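Local coordinates for periplasmic binding protein (Veillonella parvula, PDB 4OVK), which probably captures a solute in the periplasm and delivers it to an ABC transporter, at residues V221-W229 with G254-A262; T265-M273 with M288-I296. All coordinates share one frame; numbering follows the deposited sequence. Where two conformers were deposited one is given.

Contact 1. Residues V221-W229 with G254-A262; sequences VSMEEIMTW and GQNWSNIKA
With CG swung anti to the backbone N (chi1 -173°) and the chain bent at chi2 and chi3, Met223 lays its last two atoms flat over the indole of Trp257. This Met-aromatic contact illustrates how a short helix, 223-229, is pinned to a loop in a parallel alpha/beta domain. Met223 is a selenomethionine here. Its SE stands 4.1 Å from the centroid of the five-membered ring of Trp257, while CE lies over the six-membered ring as a CH-pi donor, 3.9 Å from that centroid. CE also comes within 3.3 Å of the Asn256 backbone O, and SE packs on CB of Gln255, whose side chain runs across that of Met223 at roughly a right angle.

The indole is held by a residue two places earlier: Trp257 NE1 donates to Gln255 OE1 at 2.9 Å, in the ring plane and on a lone pair of the amide oxygen. That bond should resist rotation of the indole beneath the selenium. Ile226 meets the far end of the same ring obliquely, CG2 reaching Trp257 CZ3 at 3.7 Å. Trp257 rests in turn on Leu184, and Ile226 on Leu182, both of strand 180-184, joining the contact to the sheet.

Both backbones are shaped by local bonds. Ser222 and Glu225 form a capping box at the start of helix 223-229, and Asn256 OD1 makes an Asx turn by accepting from Ser258 N, with Ser258 OG as its second donor. No hydrogen bond passes directly between the segments. Toward the helix C-terminus the packing is aliphatic: the Ile260 tip presses against the helix backbone, with CD1 3.6 Å from both Ile226 O and Met227 CA.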
loop_
_atom_site.group_PDB
_atom_site.type_symbol
_atom_site.label_atom_id
_atom_site.label_comp_id
_atom_site.label_asym_id
_atom_site.label_seq_id
_atom_site.Cartn_x
_atom_site.Cartn_y
_atom_site.Cartn_z
ATOM N N VAL A 221 2.899 22.307 5.414
ATOM C CA VAL A 221 2.688 23.144 6.596
ATOM C C VAL A 221 3.996 23.852 6.963
ATOM O O VAL A 221 5.025 23.640 6.317
ATOM C CB VAL A 221 2.163 22.314 7.797
ATOM C CG1 VAL A 221 0.894 21.558 7.407
ATOM C CG2 VAL A 221 3.226 21.351 8.331
ATOM N N SER A 222 3.946 24.706 7.985
ATOM C CA SER A 222 5.132 25.430 8.457
ATOM C C SER A 222 5.852 24.665 9.572
ATOM O O SER A 222 5.232 23.898 10.314
ATOM C CB SER A 222 4.737 26.813 8.982
ATOM O OG SER A 222 4.015 26.709 10.200
HETATM N N MSE A 223 7.156 24.899 9.703
HETATM C CA MSE A 223 7.919 24.340 10.819
HETATM C C MSE A 223 7.356 24.854 12.125
HETATM O O MSE A 223 7.367 24.140 13.127
HETATM C CB MSE A 223 9.404 24.684 10.682
HETATM C CG MSE A 223 10.293 24.004 11.721
HETATM SE SE MSE A 223 10.450 22.077 11.351
HETATM C CE MSE A 223 10.219 21.388 13.174
ATOM N N GLU A 224 6.843 26.081 12.129
ATOM C CA GLU A 224 6.251 26.650 13.338
ATOM C C GLU A 224 5.013 25.864 13.803
ATOM O O GLU A 224 4.862 25.599 15.002
ATOM C CB GLU A 224 5.922 28.134 13.133
ATOM C CG GLU A 224 5.495 28.855 14.401
ATOM C CD GLU A 224 3.996 29.095 14.472
ATOM O OE1 GLU A 224 3.526 30.105 13.901
ATOM O OE2 GLU A 224 3.290 28.282 15.112
ATOM N N GLU A 225 4.149 25.476 12.863
ATOM C CA GLU A 225 2.979 24.634 13.177
ATOM C C GLU A 225 3.401 23.315 13.829
ATOM O O GLU A 225 2.815 22.889 14.828
ATOM C CB GLU A 225 2.164 24.323 11.911
ATOM C CG GLU A 225 1.262 25.447 11.437
ATOM C CD GLU A 225 0.683 25.191 10.055
ATOM O OE1 GLU A 225 -0.467 24.709 9.981
ATOM O OE2 GLU A 225 1.377 25.459 9.045
ATOM N N ILE A 226 4.416 22.676 13.254
ATOM C CA ILE A 226 4.905 21.392 13.755
ATOM C C ILE A 226 5.508 21.540 15.161
ATOM O O ILE A 226 5.301 20.678 16.023
ATOM C CB ILE A 226 5.902 20.738 12.759
ATOM C CG1 ILE A 226 5.170 20.355 11.456
ATOM C CG2 ILE A 226 6.576 19.510 13.368
ATOM C CD1 ILE A 226 6.085 19.931 10.329
HETATM N N MSE A 227 6.226 22.637 15.397
HETATM C CA MSE A 227 6.788 22.919 16.722
HETATM C C MSE A 227 5.669 23.064 17.731
HETATM O O MSE A 227 5.754 22.540 18.843
HETATM C CB MSE A 227 7.685 24.156 16.671
HETATM C CG MSE A 227 8.971 23.873 15.892
HETATM SE SE MSE A 227 9.991 25.536 15.582
HETATM C CE MSE A 227 10.615 25.835 17.430
ATOM N N THR A 228 4.599 23.746 17.336
ATOM C CA THR A 228 3.426 23.925 18.195
ATOM C C THR A 228 2.741 22.590 18.530
ATOM O O THR A 228 2.438 22.319 19.704
ATOM C CB THR A 228 2.425 24.899 17.535
ATOM O OG1 THR A 228 3.050 26.177 17.383
ATOM C CG2 THR A 228 1.158 25.058 18.362
ATOM N N TRP A 229 2.512 21.758 17.511
ATOM C CA TRP A 229 1.912 20.432 17.715
ATOM C C TRP A 229 2.769 19.610 18.672
ATOM O O TRP A 229 2.247 18.979 19.588
ATOM C CB TRP A 229 1.756 19.664 16.392
ATOM C CG TRP A 229 0.839 20.305 15.384
ATOM C CD1 TRP A 229 -0.172 21.183 15.632
ATOM C CD2 TRP A 229 0.846 20.093 13.967
ATOM N NE1 TRP A 229 -0.786 21.549 14.456
ATOM C CE2 TRP A 229 -0.185 20.887 13.419
ATOM C CE3 TRP A 229 1.625 19.309 13.107
ATOM C CZ2 TRP A 229 -0.454 20.925 12.052
ATOM C CZ3 TRP A 229 1.354 19.341 11.746
ATOM C CH2 TRP A 229 0.323 20.144 11.234
ATOM N N GLY A 254 16.420 24.897 6.686
ATOM C CA GLY A 254 15.273 25.687 7.150
ATOM C C GLY A 254 14.414 25.040 8.229
ATOM O O GLY A 254 13.358 25.569 8.585
ATOM N N GLN A 255 14.857 23.906 8.766
ATOM C CA GLN A 255 14.061 23.164 9.743
ATOM C C GLN A 255 14.897 22.852 10.959
ATOM O O GLN A 255 16.042 22.434 10.849
ATOM C CB GLN A 255 13.521 21.859 9.134
ATOM C CG GLN A 255 12.693 22.068 7.873
ATOM C CD GLN A 255 12.405 20.783 7.119
ATOM O OE1 GLN A 255 12.252 19.712 7.707
ATOM N NE2 GLN A 255 12.323 20.888 5.798
ATOM N N ASN A 256 14.310 23.076 12.122
ATOM C CA ASN A 256 14.929 22.744 13.384
ATOM C C ASN A 256 13.992 21.800 14.135
ATOM O O ASN A 256 12.985 22.217 14.713
ATOM C CB ASN A 256 15.206 24.015 14.189
ATOM C CG ASN A 256 15.978 23.745 15.467
ATOM O OD1 ASN A 256 16.201 22.596 15.855
ATOM N ND2 ASN A 256 16.384 24.812 16.134
ATOM N N TRP A 257 14.342 20.522 14.101
ATOM C CA TRP A 257 13.559 19.462 14.724
ATOM C C TRP A 257 14.016 19.165 16.164
ATOM O O TRP A 257 13.380 18.377 16.843
ATOM C CB TRP A 257 13.661 18.191 13.865
ATOM C CG TRP A 257 12.933 18.318 12.562
ATOM C CD1 TRP A 257 13.426 18.810 11.392
ATOM C CD2 TRP A 257 11.572 17.964 12.309
ATOM N NE1 TRP A 257 12.454 18.785 10.417
ATOM C CE2 TRP A 257 11.305 18.273 10.954
ATOM C CE3 TRP A 257 10.551 17.416 13.092
ATOM C CZ2 TRP A 257 10.057 18.043 10.362
ATOM C CZ3 TRP A 257 9.302 17.191 12.503
ATOM C CH2 TRP A 257 9.071 17.500 11.152
ATOM N N SER A 258 15.089 19.812 16.629
ATOM C CA SER A 258 15.805 19.364 17.848
ATOM C C SER A 258 15.015 19.416 19.161
ATOM O O SER A 258 15.333 18.684 20.099
ATOM C CB SER A 258 17.124 20.132 18.017
ATOM O OG SER A 258 16.897 21.499 18.313
ATOM N N ASN A 259 13.999 20.273 19.225
ATOM C CA ASN A 259 13.221 20.464 20.447
ATOM C C ASN A 259 11.850 19.775 20.418
ATOM O O ASN A 259 11.034 19.982 21.320
ATOM C CB ASN A 259 13.054 21.964 20.707
ATOM C CG ASN A 259 14.372 22.655 20.999
ATOM O OD1 ASN A 259 15.202 22.146 21.760
ATOM N ND2 ASN A 259 14.573 23.823 20.397
ATOM N N ILE A 260 11.608 18.949 19.399
ATOM C CA ILE A 260 10.344 18.217 19.270
ATOM C C ILE A 260 10.426 16.950 20.121
ATOM O O ILE A 260 11.442 16.250 20.085
ATOM C CB ILE A 260 10.057 17.836 17.800
ATOM C CG1 ILE A 260 9.951 19.087 16.920
ATOM C CG2 ILE A 260 8.799 16.970 17.694
ATOM C CD1 ILE A 260 8.635 19.808 17.003
ATOM N N LYS A 261 9.362 16.653 20.871
ATOM C CA LYS A 261 9.339 15.481 21.771
ATOM C C LYS A 261 9.770 14.185 21.063
ATOM O O LYS A 261 10.641 13.471 21.553
ATOM C CB LYS A 261 7.953 15.295 22.405
ATOM C CG LYS A 261 7.564 16.360 23.430
ATOM C CD LYS A 261 6.082 16.234 23.800
ATOM C CE LYS A 261 5.653 17.229 24.861
ATOM N NZ LYS A 261 4.187 17.136 25.121
ATOM N N ALA A 262 9.172 13.896 19.908
ATOM C CA ALA A 262 9.534 12.693 19.137
ATOM C C ALA A 262 11.024 12.623 18.826
ATOM O O ALA A 262 11.594 11.542 18.771
ATOM C CB ALA A 262 8.725 12.596 17.838
HETATM O O HOH W 1 2.360 17.245 22.248
#

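Contact 2. Residues T265-M273 with M288-I296; sequences THRVYKAPM and MMKWMGQLI
In this alpha/beta domain helix 285-296 packs over strand 268-270, the outermost strand of a four-stranded parallel sheet. The axes of strand 268-270 and segment 288-296 run nearly antiparallel, at 169°, and approach to 11.7 Å. Tyr269 and Leu295 meet at the centre, and Pro272 and Trp291 next to them.

Pro272 sets CD squarely over the six-membered ring of Trp291, 3.4 Å from its centroid, a close CH-pi contact, while CG lies over the CD2-CE2 bond shared by the two rings. The opposite face of the indole receives Leu295 CD1, offset toward the rim, so Trp291 is sandwiched between proline and leucine. CG of Trp291 is anti to the backbone N (chi1 -179°), which carries the ring up from the helix toward the strand; there CH2 meets Tyr269 CB at 4.0 Å. With a serine in place of Trp291, Pro272 would probably lose the face it rests on, and a gap would be likely to open between it and Leu295.

Leu295 also uses its other branch: CD2 stands over the centre of the Tyr269 ring, 3.9 Å from the centroid. Met288, a selenomethionine, closes the far end of the contact, its CE 4.0 Å from Ala271 CB.

The polar end gathers round the guanidinium of Arg267. NE donates in plane to Tyr269 OH at 2.9 Å, which is likely to steady the phenol against Leu295. Arg267 NH2 binds a water that in turn donates to the Leu295 and Ile296 carbonyls. At the edge of the guanidinium, Arg267 NH1 donates to Leu295 O at 2.8 Å, tilted 23° from the carbonyl plane.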
loop_
_atom_site.group_PDB
_atom_site.type_symbol
_atom_site.label_atom_id
_atom_site.label_comp_id
_atom_site.label_asym_id
_atom_site.label_seq_id
_atom_site.Cartn_x
_atom_site.Cartn_y
_atom_site.Cartn_z
ATOM N N THR A 265 13.128 12.130 22.259
ATOM C CA THR A 265 12.918 10.773 22.777
ATOM C C THR A 265 13.195 9.675 21.744
ATOM O O THR A 265 12.937 8.504 22.019
ATOM C CB THR A 265 11.479 10.594 23.319
ATOM O OG1 THR A 265 10.524 10.874 22.289
ATOM C CG2 THR A 265 11.231 11.524 24.522
ATOM N N HIS A 266 13.701 10.054 20.563
ATOM C CA HIS A 266 14.097 9.104 19.517
ATOM C C HIS A 266 12.942 8.179 19.118
ATOM O O HIS A 266 13.059 6.940 19.127
ATOM C CB HIS A 266 15.353 8.308 19.911
ATOM C CG HIS A 266 16.590 9.148 20.007
ATOM N ND1 HIS A 266 17.392 9.422 18.919
ATOM C CD2 HIS A 266 17.157 9.784 21.058
ATOM C CE1 HIS A 266 18.399 10.190 19.294
ATOM N NE2 HIS A 266 18.279 10.424 20.589
ATOM N N ARG A 267 11.832 8.817 18.773
ATOM C CA ARG A 267 10.628 8.136 18.318
ATOM C C ARG A 267 10.252 8.633 16.911
ATOM O O ARG A 267 9.090 8.988 16.633
ATOM C CB ARG A 267 9.504 8.360 19.336
ATOM C CG ARG A 267 9.818 7.769 20.719
ATOM C CD ARG A 267 8.578 7.191 21.371
ATOM N NE ARG A 267 8.177 5.948 20.715
ATOM C CZ ARG A 267 7.006 5.332 20.882
ATOM N NH1 ARG A 267 6.755 4.207 20.218
ATOM N NH2 ARG A 267 6.081 5.838 21.690
ATOM N N VAL A 268 11.263 8.658 16.038
ATOM C CA VAL A 268 11.109 8.946 14.602
ATOM C C VAL A 268 11.370 7.656 13.844
ATOM O O VAL A 268 12.463 7.071 13.926
ATOM C CB VAL A 268 12.104 10.009 14.102
ATOM C CG1 VAL A 268 11.847 10.352 12.633
ATOM C CG2 VAL A 268 12.054 11.263 14.959
ATOM N N TYR A 269 10.364 7.211 13.104
ATOM C CA TYR A 269 10.376 5.886 12.492
ATOM C C TYR A 269 10.062 5.940 11.005
ATOM O O TYR A 269 9.064 6.547 10.610
ATOM C CB TYR A 269 9.323 5.016 13.144
ATOM C CG TYR A 269 9.461 4.882 14.648
ATOM C CD1 TYR A 269 10.462 4.107 15.202
ATOM C CD2 TYR A 269 8.582 5.536 15.507
ATOM C CE1 TYR A 269 10.578 3.975 16.588
ATOM C CE2 TYR A 269 8.681 5.403 16.874
ATOM C CZ TYR A 269 9.688 4.625 17.414
ATOM O OH TYR A 269 9.787 4.495 18.792
ATOM N N LYS A 270 10.886 5.274 10.198
ATOM C CA LYS A 270 10.572 5.065 8.779
ATOM C C LYS A 270 9.519 3.966 8.579
ATOM O O LYS A 270 9.671 2.828 9.055
ATOM C CB LYS A 270 11.843 4.705 8.021
ATOM C CG LYS A 270 11.708 4.554 6.509
ATOM C CD LYS A 270 11.524 5.890 5.824
ATOM C CE LYS A 270 11.955 5.829 4.374
ATOM N NZ LYS A 270 11.671 7.091 3.656
ATOM N N ALA A 271 8.454 4.289 7.856
ATOM C CA ALA A 271 7.407 3.304 7.606
ATOM C C ALA A 271 7.968 2.092 6.865
ATOM O O ALA A 271 8.791 2.241 5.958
ATOM C CB ALA A 271 6.279 3.909 6.796
ATOM N N PRO A 272 7.509 0.895 7.228
ATOM C CA PRO A 272 7.916 -0.289 6.474
ATOM C C PRO A 272 7.405 -0.303 5.035
ATOM O O PRO A 272 6.474 0.442 4.670
ATOM C CB PRO A 272 7.285 -1.442 7.251
ATOM C CG PRO A 272 6.949 -0.886 8.571
ATOM C CD PRO A 272 6.609 0.546 8.337
HETATM N N MSE A 273 8.031 -1.149 4.234
HETATM C CA MSE A 273 7.580 -1.421 2.876
HETATM C C MSE A 273 7.800 -2.877 2.564
HETATM O O MSE A 273 8.909 -3.374 2.670
HETATM C CB MSE A 273 8.353 -0.523 1.928
HETATM C CG MSE A 273 8.126 -0.961 0.487
HETATM SE SE MSE A 273 8.691 0.514 -0.652
HETATM C CE MSE A 273 10.518 -0.158 -0.879
HETATM N N MSE A 288 0.789 -3.443 8.236
HETATM C CA MSE A 288 1.076 -2.053 8.577
HETATM C C MSE A 288 0.337 -1.641 9.832
HETATM O O MSE A 288 0.900 -0.973 10.689
HETATM C CB MSE A 288 0.698 -1.157 7.412
HETATM C CG MSE A 288 0.806 0.325 7.743
HETATM SE SE MSE A 288 2.620 0.848 8.309
HETATM C CE MSE A 288 2.544 2.705 7.669
HETATM N N MSE A 289 -0.920 -2.054 9.966
HETATM C CA MSE A 289 -1.721 -1.709 11.147
HETATM C C MSE A 289 -1.111 -2.319 12.400
HETATM O O MSE A 289 -1.047 -1.691 13.471
HETATM C CB MSE A 289 -3.155 -2.198 10.961
HETATM C CG MSE A 289 -3.814 -1.460 9.824
HETATM SE SE MSE A 289 -4.436 0.276 10.468
HETATM C CE MSE A 289 -6.224 -0.052 9.704
ATOM N N LYS A 290 -0.609 -3.535 12.259
ATOM C CA LYS A 290 0.058 -4.210 13.364
ATOM C C LYS A 290 1.357 -3.527 13.795
ATOM O O LYS A 290 1.606 -3.392 14.995
ATOM C CB LYS A 290 0.271 -5.678 13.047
ATOM C CG LYS A 290 -1.014 -6.469 13.256
ATOM C CD LYS A 290 -0.889 -7.941 12.941
ATOM C CE LYS A 290 -2.063 -8.673 13.587
ATOM N NZ LYS A 290 -2.058 -10.144 13.372
ATOM N N TRP A 291 2.140 -3.055 12.831
ATOM C CA TRP A 291 3.349 -2.292 13.117
ATOM C C TRP A 291 3.000 -1.010 13.887
ATOM O O TRP A 291 3.591 -0.738 14.940
ATOM C CB TRP A 291 4.099 -1.991 11.821
ATOM C CG TRP A 291 5.361 -1.244 11.972
ATOM C CD1 TRP A 291 6.571 -1.747 12.364
ATOM C CD2 TRP A 291 5.566 0.148 11.722
ATOM N NE1 TRP A 291 7.511 -0.750 12.385
ATOM C CE2 TRP A 291 6.919 0.422 11.981
ATOM C CE3 TRP A 291 4.737 1.190 11.299
ATOM C CZ2 TRP A 291 7.456 1.695 11.835
ATOM C CZ3 TRP A 291 5.266 2.448 11.160
ATOM C CH2 TRP A 291 6.620 2.689 11.403
HETATM N N MSE A 292 2.025 -0.251 13.388
HETATM C CA MSE A 292 1.640 1.018 14.005
HETATM C C MSE A 292 1.096 0.807 15.391
HETATM O O MSE A 292 1.428 1.552 16.316
HETATM C CB MSE A 292 0.585 1.728 13.157
HETATM C CG MSE A 292 1.209 2.166 11.836
HETATM SE SE MSE A 292 -0.115 3.165 10.791
HETATM C CE MSE A 292 -0.478 4.520 12.164
ATOM N N GLY A 293 0.254 -0.204 15.551
ATOM C CA GLY A 293 -0.328 -0.521 16.868
ATOM C C GLY A 293 0.727 -0.726 17.939
ATOM O O GLY A 293 0.619 -0.214 19.072
ATOM N N GLN A 294 1.762 -1.472 17.596
ATOM C CA GLN A 294 2.815 -1.727 18.566
ATOM C C GLN A 294 3.734 -0.525 18.824
ATOM O O GLN A 294 4.366 -0.474 19.864
ATOM C CB GLN A 294 3.593 -2.990 18.229
ATOM C CG GLN A 294 2.754 -4.207 18.548
ATOM C CD GLN A 294 3.481 -5.521 18.430
ATOM O OE1 GLN A 294 4.452 -5.655 17.677
ATOM N NE2 GLN A 294 2.989 -6.521 19.166
ATOM N N LEU A 295 3.799 0.427 17.894
ATOM C CA LEU A 295 4.493 1.685 18.151
ATOM C C LEU A 295 3.671 2.576 19.066
ATOM O O LEU A 295 4.196 3.171 19.980
ATOM C CB LEU A 295 4.768 2.462 16.860
ATOM C CG LEU A 295 5.810 1.915 15.894
ATOM C CD1 LEU A 295 5.913 2.855 14.695
ATOM C CD2 LEU A 295 7.141 1.737 16.592
ATOM N N ILE A 296 2.369 2.659 18.811
ATOM C CA ILE A 296 1.541 3.697 19.429
ATOM C C ILE A 296 0.933 3.241 20.770
ATOM O O ILE A 296 1.002 3.980 21.765
ATOM C CB ILE A 296 0.467 4.182 18.435
ATOM C CG1 ILE A 296 1.157 4.758 17.184
ATOM C CG2 ILE A 296 -0.447 5.203 19.104
ATOM C CD1 ILE A 296 0.240 5.069 16.017
HETATM O O HOH W 2 3.442 4.939 22.527
#

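Contact 1 closes before contact 2 opens along the chain, and their centres lie about 20 Å apart. Both flank one parallel sheet, built from strands 208-209, 180-184, 233-236 and 268-270, but on opposite faces: contact 1 rests on Leu182, Leu184 and Ile234, whereas contact 2 meets Val181, Tyr183 and Ile235. Helix 261-264 and strand 268-270 follow each other in the chain, with a short turn between, so the second segment of contact 1 leads into the first of contact 2. At this junction a Schellman motif ends the helix, Ala262 O probably accepting from Arg267 N at 2.7 Å. Together the two contacts show how one sheet is clothed on both sides.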